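Local atomic coordinates of cobalt-precorrin-5B C(1)-methyltransferase (Archaeoglobus fulgidus, PDB entry 1SR8), a protein that probably methylates C-1 of cobalt-precorrin-5B with S-adenosyl-L-methionine, giving cobalt-precorrin-6A on the anaerobic route to adenosylcobalamin. Residues 211-216 / 233-238; 104-109 / 158-163; 72-77 / 187-192. All blocks are in the same frame, centred on the assembly; numbering follows the deposited sequence.

Interaction 1 of 3, residues 211-216 / 233-238; sequences IAITTG and FVFGVH
The carbonyl oxygen of Phe-233 is gripped twice by one residue: Thr-214 OG1 donates to Phe-233 O at 2.7 Å, and the backbone N of Thr-214 binds the same oxygen. The hydroxyl comes in above the carbonyl plane, 43° out of it. Threonine suits this place because chi1 of 74° sets OG1 between its own N and carbonyl carbon, from where it reaches Phe-233 O on the next strand, while its branched CB fits a beta backbone. The ladder continues with Phe-233 N to Ala-212 O and, past the last bridge, Phe-235 N to Thr-214 O at 2.9 Å; Gly-236 N adds a weak bond to that oxygen. On the side of the sheet that carries Ile-213 and Phe-233, Ile-211 CG2 crosses Phe-233 CE2 obliquely at 3.8 Å, and Ile-213 CG2 rests against Phe-235 CB; side chains of helix 195-204, among them Lys-201, touch both phenylalanines. Gly-236 adopts a positive phi of 55° in a type II' turn, a conformation easy for glycine, and its CA lies 3.3 Å from Thr-215 O. Strands 210-214 and 231-234 are thus parallel neighbours joined through helix 217-226, the beta-alpha-beta crossover of an alpha/beta domain.

Interaction 2 of 3, residues 104-109 / 158-163; sequences IIFEAE and ISVPDG
Residues 105-109 and 158-159 run antiparallel, with Glu-107 and Ser-159 as a hydrogen-bonded pair in which Glu-107 N lies 2.7 Å from Ser-159 O. Ser-159 N returns the bond to Glu-107 O at 2.6 Å. Beyond this pair the chains part at a type I turn, Val-160 to Gly-163, and water fills in. One water links Ile-105 O to Asp-162 N; a second accepts from Ile-105 N and donates to Asp-162 OD2.

The Phe-106 ring is met from two directions. Val-160 CG2 sits over one face, 3.9 Å from the ring centroid, in a CH-pi contact, while Ile-158 CG2 touches the edge at Phe-106 CD1. The other branch of Val-160, CG1, set anti to the backbone N (chi1 -172°), packs on Ile-104 CD1 at 4.0 Å. Branched aliphatics suit this face, which Ile-181 and residues of helix 44-57, such as Ala-48, also touch.

On the face of Glu-107 the chemistry changes. Its extended chain crosses Pro-161, with Glu-107 CD 3.3 Å from Pro-161 CG, and its carboxylate is taken by Arg-120 at OE1 and Arg-88 at OE2. Cut back to an alanine, this position would probably leave Arg-120 and Arg-88 without the carboxylate they share and open a gap beside the Pro-161 ring. Hydrocarbon packing thus holds the side of Phe-106, while on the side of Glu-107 a carboxylate resting on proline is likely to have its negative charge offset by two guanidinium groups.

Interaction 3 of 3, residues 72-77 / 187-192; sequences AGVDVE and TGFVEP
The backbones of 72-77 and 187-192 meet at one end and then diverge: the CA atoms of Ala-72 and Thr-187 are 4.6 Å apart, and a single hydrogen bond joins the chains, from Ala-72 N to Thr-187 O at 3.0 Å. The bond is bent, 148° at the hydrogen, with the donor tilted 28° from the carbonyl plane, as befits two loops meeting rather than paired strands. Ala-72 CB turns in against the same oxygen and also lies 4.0 Å from Thr-187 CB; a side chain of one carbon suits so close a backbone approach.

Thr-187 shapes its own loop. With OG1 placed between the backbone N and the carbonyl carbon (chi1 63°), the hydroxyl oxygen accepts from Phe-189 N at 3.1 Å, forming an ST turn. Gly-188, with a positive phi, takes the middle of that turn, where a side chain would collide with the carbonyl oxygen of Thr-187. The turn leads into strand 189-190; the contact joins the start of strand 76-83, an inner strand of the six-stranded mixed sheet, to this strand, an outer one of the antiparallel sheet with 36-42 and 30-33.

From this turn the Phe-189 ring reaches across to the valines. Val-74 meets it at about a right angle, its CB 3.8 Å from Phe-189 CZ and its CG1 3.9 Å from the same atom. Valine suits this place because its branch at CB brings bulk close to the backbone. Val-76 lies beside the ring, modelled too close for its detail to be trusted. Ile-6 and Thr-70 also touch Phe-189.

Interaction 3 lies near the middle of the chain, its centre about 6 Å from that of the molecule, and the others lie on opposite sides, their centres about 32 Å apart. Interactions 2 and 3 both reach the six-stranded mixed sheet, through strands 105-111 and 76-83, with about 10 Å between nearest atoms. Interaction 1 belongs to the separate four-stranded parallel sheet, yet its nearest atoms come within about 5 Å of interaction 3. Lys-201 bridges these two: it bonds to Val-234 O and forms a salt bridge with Glu-191. In sequence, 104-109 and 158-163 fall between 72-77 and 187-192, whereas interaction 1 follows both.

Interaction 1 of 3, residues 211-216 / 233-238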
loop_
_atom_site.group_PDB
_atom_site.type_symbol
_atom_site.label_atom_id
_atom_site.label_comp_id
_atom_site.label_asym_id
_atom_site.label_seq_id
_atom_site.Cartn_x
_atom_site.Cartn_y
_atom_site.Cartn_z
ATOM N N ILE A 211 -12.016 18.320 7.107
ATOM C CA ILE A 211 -11.173 17.178 6.752
ATOM C C ILE A 211 -11.228 16.037 7.767
ATOM O O ILE A 211 -11.273 16.267 8.978
ATOM C CB ILE A 211 -9.674 17.587 6.593
ATOM C CG1 ILE A 211 -9.128 18.128 7.928
ATOM C CG2 ILE A 211 -9.528 18.596 5.465
ATOM C CD1 ILE A 211 -7.600 18.108 8.060
ATOM N N ALA A 212 -11.224 14.807 7.263
ATOM C CA ALA A 212 -11.218 13.642 8.134
ATOM C C ALA A 212 -9.767 13.138 8.237
ATOM O O ALA A 212 -9.151 12.784 7.231
ATOM C CB ALA A 212 -12.121 12.553 7.567
ATOM N N ILE A 213 -9.221 13.141 9.448
ATOM C CA ILE A 213 -7.854 12.668 9.691
ATOM C C ILE A 213 -7.950 11.177 10.046
ATOM O O ILE A 213 -8.353 10.824 11.158
ATOM C CB ILE A 213 -7.203 13.432 10.874
ATOM C CG1 ILE A 213 -7.331 14.943 10.653
ATOM C CG2 ILE A 213 -5.729 13.045 11.004
ATOM C CD1 ILE A 213 -6.972 15.780 11.870
ATOM N N THR A 214 -7.589 10.309 9.103
ATOM C CA THR A 214 -7.683 8.871 9.325
ATOM C C THR A 214 -6.335 8.172 9.492
ATOM O O THR A 214 -5.306 8.681 9.057
ATOM C CB THR A 214 -8.489 8.206 8.189
ATOM O OG1 THR A 214 -7.706 8.146 6.987
ATOM C CG2 THR A 214 -9.746 9.023 7.924
ATOM N N THR A 215 -6.356 7.005 10.138
ATOM C CA THR A 215 -5.145 6.223 10.406
ATOM C C THR A 215 -4.680 5.302 9.272
ATOM O O THR A 215 -3.496 4.964 9.183
ATOM C CB THR A 215 -5.308 5.365 11.686
ATOM O OG1 THR A 215 -6.501 4.580 11.589
ATOM C CG2 THR A 215 -5.388 6.244 12.908
ATOM N N GLY A 216 -5.601 4.894 8.413
ATOM C CA GLY A 216 -5.229 4.020 7.322
ATOM C C GLY A 216 -6.319 3.965 6.278
ATOM O O GLY A 216 -7.312 4.691 6.374
ATOM N N PHE A 233 -8.371 12.086 4.491
ATOM C CA PHE A 233 -6.917 12.042 4.377
ATOM C C PHE A 233 -6.359 10.968 5.292
ATOM O O PHE A 233 -6.933 10.675 6.340
ATOM C CB PHE A 233 -6.311 13.390 4.784
ATOM C CG PHE A 233 -6.522 14.473 3.771
ATOM C CD1 PHE A 233 -5.737 14.526 2.619
ATOM C CD2 PHE A 233 -7.543 15.409 3.929
ATOM C CE1 PHE A 233 -5.966 15.486 1.645
ATOM C CE2 PHE A 233 -7.780 16.376 2.953
ATOM C CZ PHE A 233 -6.994 16.414 1.814
ATOM N N VAL A 234 -5.240 10.376 4.890
ATOM C CA VAL A 234 -4.601 9.367 5.711
ATOM C C VAL A 234 -3.346 9.993 6.279
ATOM O O VAL A 234 -2.448 10.384 5.539
ATOM C CB VAL A 234 -4.201 8.129 4.901
ATOM C CG1 VAL A 234 -3.427 7.173 5.795
ATOM C CG2 VAL A 234 -5.432 7.447 4.347
ATOM N N PHE A 235 -3.289 10.104 7.598
ATOM C CA PHE A 235 -2.128 10.683 8.251
ATOM C C PHE A 235 -1.450 9.666 9.161
ATOM O O PHE A 235 -0.479 9.990 9.849
ATOM C CB PHE A 235 -2.540 11.926 9.050
ATOM C CG PHE A 235 -2.579 13.179 8.225
ATOM C CD1 PHE A 235 -1.459 13.990 8.120
ATOM C CD2 PHE A 235 -3.721 13.516 7.501
ATOM C CE1 PHE A 235 -1.471 15.122 7.300
ATOM C CE2 PHE A 235 -3.742 14.641 6.682
ATOM C CZ PHE A 235 -2.612 15.445 6.582
ATOM N N GLY A 236 -1.960 8.436 9.159
ATOM C CA GLY A 236 -1.379 7.405 10.001
ATOM C C GLY A 236 -1.309 7.823 11.464
ATOM O O GLY A 236 -2.322 8.179 12.072
ATOM N N VAL A 237 -0.116 7.789 12.041
ATOM C CA VAL A 237 0.036 8.169 13.435
ATOM C C VAL A 237 0.439 9.630 13.571
ATOM O O VAL A 237 0.586 10.140 14.684
ATOM C CB VAL A 237 1.090 7.287 14.135
ATOM C CG1 VAL A 237 0.703 5.810 13.992
ATOM C CG2 VAL A 237 2.469 7.557 13.541
ATOM N N HIS A 238 0.592 10.300 12.431
ATOM C CA HIS A 238 0.993 11.708 12.391
ATOM C C HIS A 238 -0.225 12.625 12.492
ATOM O O HIS A 238 -0.392 13.543 11.689
ATOM C CB HIS A 238 1.742 11.978 11.086
ATOM C CG HIS A 238 2.770 10.939 10.759
ATOM N ND1 HIS A 238 3.973 10.845 11.425
ATOM C CD2 HIS A 238 2.754 9.919 9.867
ATOM C CE1 HIS A 238 4.652 9.812 10.959
ATOM N NE2 HIS A 238 3.935 9.233 10.014
#

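Interaction 2 of 3, residues 104-109 / 158-163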
loop_
_atom_site.group_PDB
_atom_site.type_symbol
_atom_site.label_atom_id
_atom_site.label_comp_id
_atom_site.label_asym_id
_atom_site.label_seq_id
_atom_site.Cartn_x
_atom_site.Cartn_y
_atom_site.Cartn_z
ATOM N N ILE A 104 13.071 -6.297 -0.476
ATOM C CA ILE A 104 12.920 -7.738 -0.290
ATOM C C ILE A 104 12.542 -8.439 -1.605
ATOM O O ILE A 104 11.710 -7.951 -2.369
ATOM C CB ILE A 104 11.871 -8.042 0.803
ATOM C CG1 ILE A 104 12.212 -9.367 1.481
ATOM C CG2 ILE A 104 10.471 -8.101 0.201
ATOM C CD1 ILE A 104 11.569 -9.541 2.824
ATOM N N ILE A 105 13.167 -9.582 -1.872
ATOM C CA ILE A 105 12.898 -10.318 -3.099
ATOM C C ILE A 105 11.720 -11.282 -3.037
ATOM O O ILE A 105 11.535 -12.012 -2.061
ATOM C CB ILE A 105 14.128 -11.134 -3.543
ATOM C CG1 ILE A 105 15.242 -10.201 -4.021
ATOM C CG2 ILE A 105 13.741 -12.096 -4.652
ATOM C CD1 ILE A 105 14.927 -9.495 -5.313
ATOM N N PHE A 106 10.936 -11.278 -4.109
ATOM C CA PHE A 106 9.792 -12.172 -4.263
ATOM C C PHE A 106 10.082 -13.074 -5.452
ATOM O O PHE A 106 10.464 -12.597 -6.519
ATOM C CB PHE A 106 8.504 -11.385 -4.541
ATOM C CG PHE A 106 7.755 -10.997 -3.301
ATOM C CD1 PHE A 106 6.633 -11.710 -2.904
ATOM C CD2 PHE A 106 8.187 -9.939 -2.516
ATOM C CE1 PHE A 106 5.952 -11.372 -1.736
ATOM C CE2 PHE A 106 7.515 -9.595 -1.353
ATOM C CZ PHE A 106 6.398 -10.312 -0.963
ATOM N N GLU A 107 9.920 -14.378 -5.265
ATOM C CA GLU A 107 10.147 -15.316 -6.354
ATOM C C GLU A 107 8.845 -16.029 -6.680
ATOM O O GLU A 107 8.066 -16.370 -5.784
ATOM C CB GLU A 107 11.204 -16.359 -5.982
ATOM C CG GLU A 107 12.540 -15.802 -5.557
ATOM C CD GLU A 107 13.607 -16.880 -5.505
ATOM O OE1 GLU A 107 13.292 -18.010 -5.068
ATOM O OE2 GLU A 107 14.761 -16.597 -5.893
ATOM N N ALA A 108 8.620 -16.242 -7.973
ATOM C CA ALA A 108 7.429 -16.927 -8.459
ATOM C C ALA A 108 7.856 -18.016 -9.430
ATOM O O ALA A 108 8.677 -17.784 -10.327
ATOM C CB ALA A 108 6.493 -15.945 -9.157
ATOM N N GLU A 109 7.286 -19.199 -9.258
ATOM C CA GLU A 109 7.619 -20.325 -10.111
ATOM C C GLU A 109 6.348 -20.985 -10.630
ATOM O O GLU A 109 5.457 -21.292 -9.843
ATOM C CB GLU A 109 8.432 -21.343 -9.305
ATOM C CG GLU A 109 8.889 -22.552 -10.090
ATOM C CD GLU A 109 10.346 -22.460 -10.496
ATOM O OE1 GLU A 109 10.638 -22.565 -11.711
ATOM O OE2 GLU A 109 11.197 -22.285 -9.591
ATOM N N ILE A 158 4.475 -18.661 -5.047
ATOM C CA ILE A 158 5.147 -17.408 -4.726
ATOM C C ILE A 158 5.940 -17.595 -3.432
ATOM O O ILE A 158 5.395 -18.059 -2.428
ATOM C CB ILE A 158 4.110 -16.272 -4.552
ATOM C CG1 ILE A 158 3.304 -16.107 -5.850
ATOM C CG2 ILE A 158 4.816 -14.983 -4.135
ATOM C CD1 ILE A 158 2.129 -15.161 -5.742
ATOM N N SER A 159 7.227 -17.247 -3.464
ATOM C CA SER A 159 8.091 -17.399 -2.294
ATOM C C SER A 159 8.920 -16.160 -2.006
ATOM O O SER A 159 9.127 -15.319 -2.878
ATOM C CB SER A 159 9.053 -18.579 -2.480
ATOM O OG SER A 159 8.350 -19.795 -2.656
ATOM N N VAL A 160 9.408 -16.080 -0.773
ATOM C CA VAL A 160 10.243 -14.970 -0.330
ATOM C C VAL A 160 11.508 -15.560 0.326
ATOM O O VAL A 160 11.527 -15.868 1.520
ATOM C CB VAL A 160 9.475 -14.086 0.673
ATOM C CG1 VAL A 160 10.271 -12.833 0.986
ATOM C CG2 VAL A 160 8.108 -13.739 0.099
ATOM N N PRO A 161 12.579 -15.728 -0.464
ATOM C CA PRO A 161 13.869 -16.279 -0.033
ATOM C C PRO A 161 14.376 -15.843 1.343
ATOM O O PRO A 161 14.834 -16.681 2.122
ATOM C CB PRO A 161 14.803 -15.864 -1.157
ATOM C CG PRO A 161 13.915 -15.974 -2.357
ATOM C CD PRO A 161 12.632 -15.325 -1.883
ATOM N N ASP A 162 14.300 -14.548 1.651
ATOM C CA ASP A 162 14.778 -14.062 2.947
ATOM C C ASP A 162 13.624 -13.691 3.855
ATOM O O ASP A 162 13.800 -12.960 4.829
ATOM C CB ASP A 162 15.676 -12.835 2.776
ATOM C CG ASP A 162 16.884 -13.111 1.907
ATOM O OD1 ASP A 162 17.625 -14.082 2.183
ATOM O OD2 ASP A 162 17.097 -12.348 0.943
ATOM N N GLY A 163 12.446 -14.205 3.535
ATOM C CA GLY A 163 11.277 -13.885 4.318
ATOM C C GLY A 163 11.323 -14.306 5.766
ATOM O O GLY A 163 10.932 -13.544 6.646
HETATM O O HOH W 1 13.722 -12.676 -0.008
HETATM O O HOH W 2 15.155 -10.351 -0.109
#

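Interaction 3 of 3, residues 72-77 / 187-192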
loop_
_atom_site.group_PDB
_atom_site.type_symbol
_atom_site.label_atom_id
_atom_site.label_comp_id
_atom_site.label_asym_id
_atom_site.label_seq_id
_atom_site.Cartn_x
_atom_site.Cartn_y
_atom_site.Cartn_z
ATOM N N ALA A 72 -6.528 -0.468 -5.755
ATOM C CA ALA A 72 -6.908 0.929 -5.967
ATOM C C ALA A 72 -7.419 1.165 -7.379
ATOM O O ALA A 72 -7.983 2.215 -7.668
ATOM C CB ALA A 72 -5.723 1.850 -5.680
ATOM N N GLY A 73 -7.220 0.188 -8.258
ATOM C CA GLY A 73 -7.691 0.322 -9.624
ATOM C C GLY A 73 -6.704 0.976 -10.576
ATOM O O GLY A 73 -7.052 1.296 -11.712
ATOM N N VAL A 74 -5.473 1.177 -10.115
ATOM C CA VAL A 74 -4.416 1.787 -10.931
ATOM C C VAL A 74 -3.386 0.717 -11.338
ATOM O O VAL A 74 -2.646 0.210 -10.492
ATOM C CB VAL A 74 -3.686 2.900 -10.133
ATOM C CG1 VAL A 74 -2.655 3.584 -11.007
ATOM C CG2 VAL A 74 -4.695 3.904 -9.593
ATOM N N ASP A 75 -3.344 0.360 -12.618
ATOM C CA ASP A 75 -2.382 -0.643 -13.068
ATOM C C ASP A 75 -0.983 -0.074 -12.941
ATOM O O ASP A 75 -0.763 1.104 -13.221
ATOM C CB ASP A 75 -2.632 -1.037 -14.520
ATOM C CG ASP A 75 -3.992 -1.661 -14.729
ATOM O OD1 ASP A 75 -4.500 -2.328 -13.809
ATOM O OD2 ASP A 75 -4.546 -1.493 -15.827
ATOM N N VAL A 76 -0.040 -0.904 -12.510
ATOM C CA VAL A 76 1.335 -0.453 -12.340
ATOM C C VAL A 76 2.313 -1.334 -13.084
ATOM O O VAL A 76 2.175 -2.552 -13.102
ATOM C CB VAL A 76 1.760 -0.451 -10.859
ATOM C CG1 VAL A 76 3.197 0.050 -10.732
ATOM C CG2 VAL A 76 0.833 0.428 -10.059
ATOM N N GLU A 77 3.310 -0.715 -13.695
ATOM C CA GLU A 77 4.310 -1.468 -14.420
ATOM C C GLU A 77 5.464 -1.735 -13.451
ATOM O O GLU A 77 5.974 -0.825 -12.792
ATOM C CB GLU A 77 4.764 -0.657 -15.622
ATOM C CG GLU A 77 5.717 -1.360 -16.541
ATOM C CD GLU A 77 6.043 -0.506 -17.748
ATOM O OE1 GLU A 77 5.164 -0.357 -18.631
ATOM O OE2 GLU A 77 7.171 0.033 -17.799
ATOM N N THR A 187 -4.235 -0.826 -0.970
ATOM C CA THR A 187 -4.367 -0.089 -2.229
ATOM C C THR A 187 -3.473 -0.654 -3.323
ATOM O O THR A 187 -3.754 -0.497 -4.502
ATOM C CB THR A 187 -3.992 1.399 -2.065
ATOM O OG1 THR A 187 -2.612 1.504 -1.690
ATOM C CG2 THR A 187 -4.833 2.046 -1.002
ATOM N N GLY A 188 -2.392 -1.309 -2.912
ATOM C CA GLY A 188 -1.434 -1.865 -3.849
ATOM C C GLY A 188 -0.171 -1.013 -3.837
ATOM O O GLY A 188 0.867 -1.407 -4.360
ATOM N N PHE A 189 -0.255 0.159 -3.215
ATOM C CA PHE A 189 0.877 1.081 -3.162
ATOM C C PHE A 189 1.353 1.305 -1.738
ATOM O O PHE A 189 0.592 1.124 -0.782
ATOM C CB PHE A 189 0.481 2.435 -3.764
ATOM C CG PHE A 189 0.090 2.370 -5.216
ATOM C CD1 PHE A 189 0.987 2.743 -6.209
ATOM C CD2 PHE A 189 -1.177 1.939 -5.590
ATOM C CE1 PHE A 189 0.627 2.689 -7.557
ATOM C CE2 PHE A 189 -1.550 1.880 -6.932
ATOM C CZ PHE A 189 -0.646 2.257 -7.918
ATOM N N VAL A 190 2.621 1.697 -1.607
ATOM C CA VAL A 190 3.212 1.986 -0.308
ATOM C C VAL A 190 3.273 3.507 -0.155
ATOM O O VAL A 190 3.895 4.190 -0.964
ATOM C CB VAL A 190 4.642 1.395 -0.196
ATOM C CG1 VAL A 190 5.335 1.918 1.051
ATOM C CG2 VAL A 190 4.573 -0.114 -0.132
ATOM N N GLU A 191 2.597 4.036 0.862
ATOM C CA GLU A 191 2.592 5.471 1.118
ATOM C C GLU A 191 3.985 5.821 1.658
ATOM O O GLU A 191 4.424 5.241 2.656
ATOM C CB GLU A 191 1.511 5.810 2.151
ATOM C CG GLU A 191 1.291 7.301 2.366
ATOM C CD GLU A 191 0.586 7.992 1.199
ATOM O OE1 GLU A 191 0.462 7.390 0.112
ATOM O OE2 GLU A 191 0.159 9.154 1.370
ATOM N N PRO A 192 4.694 6.778 1.011
ATOM C CA PRO A 192 6.047 7.212 1.400
ATOM C C PRO A 192 6.146 8.062 2.660
ATOM O O PRO A 192 6.525 9.237 2.614
ATOM C CB PRO A 192 6.530 7.955 0.167
ATOM C CG PRO A 192 5.280 8.626 -0.291
ATOM C CD PRO A 192 4.225 7.542 -0.159
#